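Local coordinates for N-acetylneuraminic acid (Sialic acid) synthetase (Leptospira borgpetersenii serovar Hardjo-bovis, PDB 6NCS), which probably makes a phosphorylated or free sialic acid, as NeuB-family synthases do, and binds a manganese ion in a TIM-barrel active site, at residues F27-A32 and I227-Y232; A55-F60 and L102-P107. One frame throughout, in Å; residues are numbered along the deposited sequence.

Interaction 1: F27-A32 and I227-Y232; sequences FIIAEA and IIEKHY. With MN (manganese (II) ion), chain C.
Ile227 sets its CG2 methyl beside Ile29, 3.7 Å from CD1, where the two branched chains run side by side in the barrel interior. Ile228 joins the backbones in both directions: its N gives a hydrogen bond to Phe27 O, and its O takes one from Ile29 N at 2.7 Å. Glu229 turns inward again. With CG anti to the backbone N (chi1 -176°) and the chain extended beyond it, its aliphatic part passes Ile29 CG2 and Glu31 CB. Its OE1 accepts a 2.5 Å hydrogen bond from a manganese-bound water, while OE2 forms a salt bridge with Lys125. Lys230 N binds Ile29 O at 3.0 Å, and Lys230 O accepts Glu31 N, which stands 37° out of the carbonyl plane. The ammonium of Lys230 leads off to Asp209 and Gly213. His231 NE2 lies 2.2 Å from the manganese, which His210 also ligates. Glu31 CG lies over the centre of one imidazole face, 3.5 Å from the centroid, in a CH-pi contact, and its carboxylate continues past the ring to Lys59 and Gln61. Tyr232 closes the ladder with a weak hydrogen bond from its N to Glu31 O and rests its ring obliquely on Ala30 CB, CD2 being 3.8 Å away, on the side packed by helix 249-266. The parallel pairing thus joins the first and last barrel strands and sets Glu31 beside His231 and the second-shell Glu229. The metal bond and the Glu31 methylene together probably hold the imidazole in its orientation, and Glu229 probably helps orient the water.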
ATOM      1  N   PHE A  27      -5.637 -11.929  -7.937  1.00 13.54           N
ATOM      2  CA  PHE A  27      -5.342 -13.088  -8.769  1.00 14.07           C
ATOM      3  C   PHE A  27      -3.846 -13.363  -8.692  1.00 14.34           C
ATOM      4  O   PHE A  27      -3.041 -12.503  -9.064  1.00 14.42           O
ATOM      5  CB  PHE A  27      -5.786 -12.778 -10.199  1.00 14.44           C
ATOM      6  CG  PHE A  27      -5.740 -13.940 -11.126  1.00 16.30           C
ATOM      7  CD1 PHE A  27      -6.762 -14.881 -11.125  1.00 18.92           C
ATOM      8  CD2 PHE A  27      -4.712 -14.062 -12.051  1.00 14.40           C
ATOM      9  CE1 PHE A  27      -6.734 -15.949 -12.012  1.00 20.22           C
ATOM     10  CE2 PHE A  27      -4.675 -15.133 -12.947  1.00 20.63           C
ATOM     11  CZ  PHE A  27      -5.683 -16.073 -12.923  1.00 16.69           C
ATOM     12  N   ILE A  28      -3.463 -14.539  -8.191  1.00 12.25           N
ATOM     13  CA  ILE A  28      -2.052 -14.849  -7.922  1.00 11.82           C
ATOM     14  C   ILE A  28      -1.546 -15.876  -8.929  1.00 13.39           C
ATOM     15  O   ILE A  28      -2.107 -16.973  -9.043  1.00 12.73           O
ATOM     16  CB  ILE A  28      -1.855 -15.342  -6.482  1.00 12.35           C
ATOM     17  CG1 ILE A  28      -2.224 -14.215  -5.509  1.00 18.12           C
ATOM     18  CG2 ILE A  28      -0.380 -15.739  -6.254  1.00 15.55           C
ATOM     19  CD1 ILE A  28      -2.249 -14.626  -4.061  1.00 24.05           C
ATOM     20  N   ILE A  29      -0.465 -15.525  -9.630  1.00 11.35           N
ATOM     21  CA  ILE A  29       0.124 -16.331 -10.696  1.00 11.27           C
ATOM     22  C   ILE A  29       1.466 -16.845 -10.206  1.00 14.15           C
ATOM     23  O   ILE A  29       2.335 -16.049  -9.840  1.00 13.08           O
ATOM     24  CB  ILE A  29       0.324 -15.513 -11.983  1.00 11.48           C
ATOM     25  CG1 ILE A  29      -1.015 -15.032 -12.555  1.00 11.85           C
ATOM     26  CG2 ILE A  29       1.092 -16.342 -13.041  1.00 12.22           C
ATOM     27  CD1 ILE A  29      -0.859 -13.733 -13.382  1.00 12.83           C
ATOM     28  N   ALA A  30       1.647 -18.165 -10.233  1.00 11.39           N
ATOM     29  CA  ALA A  30       2.937 -18.789  -9.980  1.00 11.58           C
ATOM     30  C   ALA A  30       3.668 -18.900 -11.313  1.00 13.16           C
ATOM     31  O   ALA A  30       3.209 -19.606 -12.207  1.00 14.54           O
ATOM     32  CB  ALA A  30       2.736 -20.162  -9.339  1.00 12.93           C
ATOM     33  N   GLU A  31       4.784 -18.178 -11.467  1.00 13.60           N
ATOM     34  CA  GLU A  31       5.533 -18.197 -12.727  1.00 14.69           C
ATOM     35  C   GLU A  31       6.521 -19.354 -12.648  1.00 13.73           C
ATOM     36  O   GLU A  31       7.582 -19.241 -12.034  1.00 17.56           O
ATOM     37  CB  GLU A  31       6.212 -16.846 -12.975  1.00 16.64           C
ATOM     38  CG  GLU A  31       7.463 -16.854 -13.880  1.00 25.73           C
ATOM     39  CD  GLU A  31       7.174 -17.119 -15.349  1.00 22.53           C
ATOM     40  OE1 GLU A  31       7.768 -16.422 -16.204  1.00 29.40           O
ATOM     41  OE2 GLU A  31       6.367 -18.023 -15.654  1.00 21.94           O
ATOM     42  N   ALA A  32       6.146 -20.493 -13.240  1.00 15.86           N
ATOM     43  CA  ALA A  32       7.069 -21.617 -13.325  1.00 16.78           C
ATOM     44  C   ALA A  32       8.225 -21.291 -14.254  1.00 21.66           C
ATOM     45  O   ALA A  32       9.336 -21.792 -14.058  1.00 17.49           O
ATOM     46  CB  ALA A  32       6.346 -22.873 -13.810  1.00 17.44           C
ATOM     47  N   ILE A 227      -3.357  -8.091  -9.231  1.00 12.81           N
ATOM     48  CA  ILE A 227      -2.800  -9.337  -9.726  1.00 10.43           C
ATOM     49  C   ILE A 227      -1.376  -9.373  -9.202  1.00 11.23           C
ATOM     50  O   ILE A 227      -0.711  -8.334  -9.162  1.00 13.18           O
ATOM     51  CB  ILE A 227      -2.804  -9.403 -11.273  1.00 11.22           C
ATOM     52  CG1 ILE A 227      -4.214  -9.251 -11.841  1.00 14.87           C
ATOM     53  CG2 ILE A 227      -2.166 -10.706 -11.761  1.00 12.32           C
ATOM     54  CD1 ILE A 227      -4.626  -7.785 -12.124  1.00 21.94           C
ATOM     55  N   ILE A 228      -0.914 -10.547  -8.777  1.00 10.83           N
ATOM     56  CA  ILE A 228       0.472 -10.729  -8.356  1.00 10.44           C
ATOM     57  C   ILE A 228       1.051 -11.890  -9.140  1.00 14.58           C
ATOM     58  O   ILE A 228       0.454 -12.978  -9.178  1.00 14.21           O
ATOM     59  CB  ILE A 228       0.600 -11.001  -6.844  1.00 12.87           C
ATOM     60  CG1 ILE A 228       0.199  -9.768  -6.033  1.00 15.78           C
ATOM     61  CG2 ILE A 228       2.027 -11.433  -6.505  1.00 14.01           C
ATOM     62  CD1 ILE A 228       1.235  -8.622  -6.103  1.00 15.67           C
ATOM     63  N   GLU A 229       2.212 -11.666  -9.754  1.00 12.31           N
ATOM     64  CA  GLU A 229       2.976 -12.720 -10.402  1.00 10.70           C
ATOM     65  C   GLU A 229       4.288 -12.887  -9.643  1.00 17.26           C
ATOM     66  O   GLU A 229       4.952 -11.896  -9.326  1.00 15.96           O
ATOM     67  CB  GLU A 229       3.235 -12.386 -11.876  1.00 14.00           C
ATOM     68  CG  GLU A 229       3.943 -13.493 -12.626  1.00 14.64           C
ATOM     69  CD  GLU A 229       4.166 -13.151 -14.087  1.00 33.56           C
ATOM     70  OE1 GLU A 229       5.333 -12.996 -14.495  1.00 45.53           O
ATOM     71  OE2 GLU A 229       3.171 -13.028 -14.825  1.00 34.13           O
ATOM     72  N   LYS A 230       4.644 -14.129  -9.333  1.00 11.61           N
ATOM     73  CA  LYS A 230       5.846 -14.422  -8.559  1.00 12.25           C
ATOM     74  C   LYS A 230       6.507 -15.660  -9.137  1.00 15.69           C
ATOM     75  O   LYS A 230       5.833 -16.672  -9.350  1.00 12.88           O
ATOM     76  CB  LYS A 230       5.488 -14.638  -7.078  1.00 15.19           C
ATOM     77  CG  LYS A 230       6.629 -15.107  -6.181  1.00 15.92           C
ATOM     78  CD  LYS A 230       7.666 -14.021  -5.945  1.00 14.64           C
ATOM     79  CE  LYS A 230       8.953 -14.616  -5.362  1.00 15.03           C
ATOM     80  NZ  LYS A 230      10.029 -13.571  -5.222  1.00 18.45           N
ATOM     81  N   HIS A 231       7.810 -15.587  -9.412  1.00 13.77           N
ATOM     82  CA  HIS A 231       8.498 -16.773  -9.908  1.00 15.78           C
ATOM     83  C   HIS A 231       8.455 -17.876  -8.860  1.00 18.23           C
ATOM     84  O   HIS A 231       8.417 -17.620  -7.653  1.00 19.00           O
ATOM     85  CB  HIS A 231       9.948 -16.460 -10.276  1.00 15.48           C
ATOM     86  CG  HIS A 231      10.090 -15.710 -11.563  1.00 18.96           C
ATOM     87  ND1 HIS A 231      10.675 -16.261 -12.681  1.00 19.86           N
ATOM     88  CD2 HIS A 231       9.712 -14.457 -11.911  1.00 21.27           C
ATOM     89  CE1 HIS A 231      10.657 -15.379 -13.665  1.00 20.07           C
ATOM     90  NE2 HIS A 231      10.079 -14.276 -13.223  1.00 26.79           N
ATOM     91  N   TYR A 232       8.492 -19.115  -9.336  1.00 17.01           N
ATOM     92  CA  TYR A 232       8.085 -20.245  -8.520  1.00 15.33           C
ATOM     93  C   TYR A 232       8.947 -21.459  -8.839  1.00 17.55           C
ATOM     94  O   TYR A 232       9.288 -21.711 -10.000  1.00 16.85           O
ATOM     95  CB  TYR A 232       6.586 -20.510  -8.752  1.00 14.81           C
ATOM     96  CG  TYR A 232       6.094 -21.863  -8.316  1.00 16.26           C
ATOM     97  CD1 TYR A 232       6.151 -22.249  -6.981  1.00 16.43           C
ATOM     98  CD2 TYR A 232       5.541 -22.748  -9.234  1.00 16.12           C
ATOM     99  CE1 TYR A 232       5.699 -23.494  -6.582  1.00 16.24           C
ATOM    100  CE2 TYR A 232       5.072 -23.990  -8.836  1.00 19.41           C
ATOM    101  CZ  TYR A 232       5.157 -24.356  -7.511  1.00 18.97           C
ATOM    102  OH  TYR A 232       4.700 -25.591  -7.114  1.00 18.78           O
TER
HETATM  103 MN    MN C 301       9.610 -12.754 -14.764  0.66 19.63          MN
HETATM  104  O   HOH W   1       7.774 -12.894 -14.088  1.00 24.55           O

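Interaction 2: A55-F60 and L102-P107. With CIT (citric acid), chain D.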
ATOM      1  N   ALA A  55      -2.540 -21.123  -5.317  1.00 13.23           N
ATOM      2  CA  ALA A  55      -2.361 -20.131  -6.369  1.00 12.69           C
ATOM      3  C   ALA A  55      -3.503 -20.222  -7.370  1.00 15.76           C
ATOM      4  O   ALA A  55      -4.060 -21.300  -7.610  1.00 18.34           O
ATOM      5  CB  ALA A  55      -1.024 -20.353  -7.096  1.00 12.42           C
ATOM      6  N   ASN A  56      -3.862 -19.079  -7.965  1.00 12.68           N
ATOM      7  CA  ASN A  56      -4.964 -19.099  -8.929  1.00 15.50           C
ATOM      8  C   ASN A  56      -4.538 -19.680 -10.264  1.00 14.16           C
ATOM      9  O   ASN A  56      -5.351 -20.310 -10.960  1.00 13.30           O
ATOM     10  CB  ASN A  56      -5.522 -17.692  -9.156  1.00 14.32           C
ATOM     11  CG  ASN A  56      -6.050 -17.068  -7.893  1.00 15.96           C
ATOM     12  OD1 ASN A  56      -5.337 -16.350  -7.194  1.00 16.32           O
ATOM     13  ND2 ASN A  56      -7.318 -17.329  -7.589  1.00 22.53           N
ATOM     14  N   ALA A  57      -3.279 -19.483 -10.634  1.00 13.60           N
ATOM     15  CA  ALA A  57      -2.815 -19.873 -11.953  1.00 16.56           C
ATOM     16  C   ALA A  57      -1.349 -20.267 -11.879  1.00 13.36           C
ATOM     17  O   ALA A  57      -0.617 -19.811 -10.998  1.00 11.88           O
ATOM     18  CB  ALA A  57      -3.017 -18.732 -12.961  1.00 12.84           C
ATOM     19  N   ILE A  58      -0.924 -21.121 -12.812  1.00 12.16           N
ATOM     20  CA  ILE A  58       0.494 -21.403 -13.012  1.00 13.66           C
ATOM     21  C   ILE A  58       0.834 -21.130 -14.475  1.00 12.27           C
ATOM     22  O   ILE A  58       0.074 -21.489 -15.384  1.00 16.38           O
ATOM     23  CB  ILE A  58       0.870 -22.839 -12.578  1.00 12.50           C
ATOM     24  CG1 ILE A  58       2.372 -23.081 -12.722  1.00 13.06           C
ATOM     25  CG2 ILE A  58       0.041 -23.898 -13.339  1.00 15.82           C
ATOM     26  CD1 ILE A  58       2.876 -24.330 -12.012  1.00 15.96           C
ATOM     27  N   LYS A  59       1.966 -20.456 -14.693  1.00 12.71           N
ATOM     28  CA  LYS A  59       2.334 -19.919 -15.993  1.00 14.09           C
ATOM     29  C   LYS A  59       3.649 -20.534 -16.460  1.00 15.13           C
ATOM     30  O   LYS A  59       4.585 -20.691 -15.670  1.00 15.56           O
ATOM     31  CB  LYS A  59       2.466 -18.388 -15.928  1.00 13.34           C
ATOM     32  CG  LYS A  59       2.553 -17.713 -17.285  1.00 18.07           C
ATOM     33  CD  LYS A  59       2.825 -16.217 -17.133  1.00 17.17           C
ATOM     34  CE  LYS A  59       4.285 -15.993 -16.825  1.00 23.39           C
ATOM     35  NZ  LYS A  59       5.067 -16.798 -17.826  1.00 29.35           N
ATOM     36  N   PHE A  60       3.716 -20.876 -17.747  1.00 13.53           N
ATOM     37  CA  PHE A  60       4.910 -21.439 -18.374  1.00 15.03           C
ATOM     38  C   PHE A  60       5.363 -20.499 -19.495  1.00 23.26           C
ATOM     39  O   PHE A  60       4.784 -19.430 -19.699  1.00 19.68           O
ATOM     40  CB  PHE A  60       4.630 -22.877 -18.858  1.00 14.09           C
ATOM     41  CG  PHE A  60       4.438 -23.866 -17.724  1.00 14.07           C
ATOM     42  CD1 PHE A  60       5.506 -24.608 -17.241  1.00 16.40           C
ATOM     43  CD2 PHE A  60       3.195 -24.026 -17.122  1.00 21.82           C
ATOM     44  CE1 PHE A  60       5.342 -25.505 -16.178  1.00 19.28           C
ATOM     45  CE2 PHE A  60       3.016 -24.918 -16.062  1.00 16.70           C
ATOM     46  CZ  PHE A  60       4.092 -25.662 -15.594  1.00 19.39           C
ATOM     47  N   LEU A 102      -5.508 -22.659 -12.906  1.00 14.94           N
ATOM     48  CA  LEU A 102      -5.517 -22.208 -14.296  1.00 12.77           C
ATOM     49  C   LEU A 102      -4.129 -22.358 -14.921  1.00 17.29           C
ATOM     50  O   LEU A 102      -3.125 -21.991 -14.313  1.00 17.17           O
ATOM     51  CB  LEU A 102      -5.997 -20.760 -14.370  1.00 15.99           C
ATOM     52  CG  LEU A 102      -6.137 -20.120 -15.751  1.00 32.84           C
ATOM     53  CD1 LEU A 102      -6.755 -21.087 -16.746  1.00 46.98           C
ATOM     54  CD2 LEU A 102      -6.996 -18.871 -15.625  1.00 36.96           C
ATOM     55  N   PHE A 103      -4.068 -22.920 -16.132  1.00 15.39           N
ATOM     56  CA  PHE A 103      -2.817 -23.029 -16.888  1.00 14.79           C
ATOM     57  C   PHE A 103      -2.773 -21.939 -17.952  1.00 19.36           C
ATOM     58  O   PHE A 103      -3.762 -21.728 -18.654  1.00 13.39           O
ATOM     59  CB  PHE A 103      -2.701 -24.402 -17.569  1.00 18.25           C
ATOM     60  CG  PHE A 103      -1.651 -24.463 -18.652  1.00 13.29           C
ATOM     61  CD1 PHE A 103      -0.339 -24.814 -18.351  1.00 16.70           C
ATOM     62  CD2 PHE A 103      -1.967 -24.159 -19.975  1.00 16.25           C
ATOM     63  CE1 PHE A 103       0.628 -24.868 -19.339  1.00 21.55           C
ATOM     64  CE2 PHE A 103      -0.994 -24.207 -20.964  1.00 20.71           C
ATOM     65  CZ  PHE A 103       0.296 -24.558 -20.644  1.00 22.70           C
ATOM     66  N   PHE A 104      -1.635 -21.255 -18.086  1.00 17.09           N
ATOM     67  CA  PHE A 104      -1.402 -20.451 -19.288  1.00 18.69           C
ATOM     68  C   PHE A 104       0.100 -20.288 -19.481  1.00 13.26           C
ATOM     69  O   PHE A 104       0.905 -20.906 -18.783  1.00 13.38           O
ATOM     70  CB  PHE A 104      -2.174 -19.114 -19.269  1.00 14.75           C
ATOM     71  CG  PHE A 104      -1.695 -18.078 -18.272  1.00 17.16           C
ATOM     72  CD1 PHE A 104      -1.754 -18.300 -16.898  1.00 17.10           C
ATOM     73  CD2 PHE A 104      -1.298 -16.821 -18.717  1.00 13.12           C
ATOM     74  CE1 PHE A 104      -1.350 -17.307 -15.998  1.00 20.41           C
ATOM     75  CE2 PHE A 104      -0.918 -15.827 -17.823  1.00 12.98           C
ATOM     76  CZ  PHE A 104      -0.934 -16.073 -16.467  1.00 15.91           C
ATOM     77  N   ALA A 105       0.479 -19.506 -20.486  1.00 15.89           N
ATOM     78  CA  ALA A 105       1.891 -19.401 -20.806  1.00 19.01           C
ATOM     79  C   ALA A 105       2.174 -18.076 -21.495  1.00 13.37           C
ATOM     80  O   ALA A 105       1.266 -17.384 -21.966  1.00 16.90           O
ATOM     81  CB  ALA A 105       2.360 -20.560 -21.698  1.00 21.83           C
ATOM     82  N   THR A 106       3.454 -17.742 -21.533  1.00 15.37           N
ATOM     83  CA  THR A 106       3.941 -16.568 -22.236  1.00 14.11           C
ATOM     84  C   THR A 106       4.464 -17.009 -23.586  1.00 14.10           C
ATOM     85  O   THR A 106       5.494 -17.686 -23.630  1.00 14.92           O
ATOM     86  CB  THR A 106       5.059 -15.911 -21.437  1.00 20.29           C
ATOM     87  OG1 THR A 106       4.553 -15.530 -20.157  1.00 18.92           O
ATOM     88  CG2 THR A 106       5.602 -14.693 -22.164  1.00 18.42           C
ATOM     89  N   PRO A 107       3.821 -16.657 -24.702  1.00 14.12           N
ATOM     90  CA  PRO A 107       4.450 -16.893 -26.006  1.00 14.92           C
ATOM     91  C   PRO A 107       5.489 -15.822 -26.291  1.00 15.46           C
ATOM     92  O   PRO A 107       5.320 -14.652 -25.945  1.00 16.75           O
ATOM     93  CB  PRO A 107       3.278 -16.795 -26.987  1.00 14.76           C
ATOM     94  CG  PRO A 107       2.399 -15.755 -26.362  1.00 13.95           C
ATOM     95  CD  PRO A 107       2.501 -16.019 -24.845  1.00 14.47           C
TER
HETATM   96  C1  CIT D 302       6.985 -13.829 -18.548  0.89 24.56           C
HETATM   97  O1  CIT D 302       6.315 -14.833 -18.830  0.89 44.09           O
HETATM   98  O2  CIT D 302       6.392 -12.829 -18.098  0.89 34.52           O
HETATM   99  C2  CIT D 302       8.480 -13.865 -18.763  0.89 26.57           C
HETATM  100  C3  CIT D 302       9.306 -13.351 -17.579  0.89 36.10           C
HETATM  101  O7  CIT D 302       8.990 -14.093 -16.364  0.89 23.65           O
HETATM  102  C4  CIT D 302      10.761 -13.565 -17.966  0.89 39.93           C
HETATM  103  C5  CIT D 302      11.728 -13.302 -16.834  0.89 41.45           C
HETATM  104  O3  CIT D 302      12.927 -13.609 -17.004  0.89 33.14           O
HETATM  105  O4  CIT D 302      11.373 -12.782 -15.745  0.89 25.75           O
HETATM  106  C6  CIT D 302       9.105 -11.852 -17.380  0.89 39.21           C
HETATM  107  O5  CIT D 302       9.043 -11.083 -18.364  0.89 37.03           O
HETATM  108  O6  CIT D 302       9.008 -11.366 -16.224  0.89 22.70           O
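Ile58 and Leu102 lie at the start of a parallel ladder in which Asn56 O, Ile58 and Phe60 alternate with Leu102, Phe104 and Thr106. Five backbone hydrogen bonds hold it, from Leu102 N to Asn56 O at the beginning to Thr106 N on Phe60 O, 2.8 Å, at the end. Alpha C-H groups of Ala57, Lys59 and Ala105 also approach carbonyl oxygens of the opposite strand.

Apolar contacts divide between the two faces of the sheet. On the outer one, Phe60 CD2 comes 3.5 Å from Phe103 CE1. Their planes are inclined at 31°, and helices 40-52 and 86-98 pack against Phe60 and Phe103 respectively. On the inner one, the Phe104 ring takes Ala57 CB at its edge, 3.7 Å from CE1. Lys59 CG sits over the middle of a ring face, 3.9 Å from the centroid, in a CH-pi contact. A chi1 of 70° puts Phe104 CG between its own backbone N and carbonyl carbon, and this brings the ring back across Lys59.

Polar contacts concentrate at the tip of Lys59. Its chain starts extended and then bends at chi3 and chi4, carrying NZ to 2.7 Å from Thr106 OG1. NZ donates to citrate O1 at 2.5 Å and, weakly, to Phe60 O; it also forms a salt bridge with Glu31. Thr106 OG1 is modelled 2.3 Å from the same O1, so short that its detail is doubtful. Lys125 and Tyr182 bind the citrate too.

The ammonium thus bridges the Glu31 carboxylate and citrate O1. Citrate probably comes from the crystallisation liquor, but its position is consistent with a pocket for an anionic ligand that also coordinates the manganese.

Interactions 1 and 2 are both buried parallel strand pairs of one barrel, joined because strands 27-33 and 57-62 are neighbours in the sheet. Interaction 1 lies nearer the centre of the chain and closes the barrel; interaction 2 pairs the second and third strands, with Asn56 and Leu102 partly exposed at its start. They touch directly, through a Glu31–Lys59 salt bridge inside and a probable Asn56 OD1–Ile28 N hydrogen bond. Their chemistry is complementary: the first supplies a histidine ligand and an acid that holds a metal-bound water, whereas the second contributes a cation and a hydroxyl to the citrate. Citrate connects them, since its O4, O6 and O7 complete the metal's coordination.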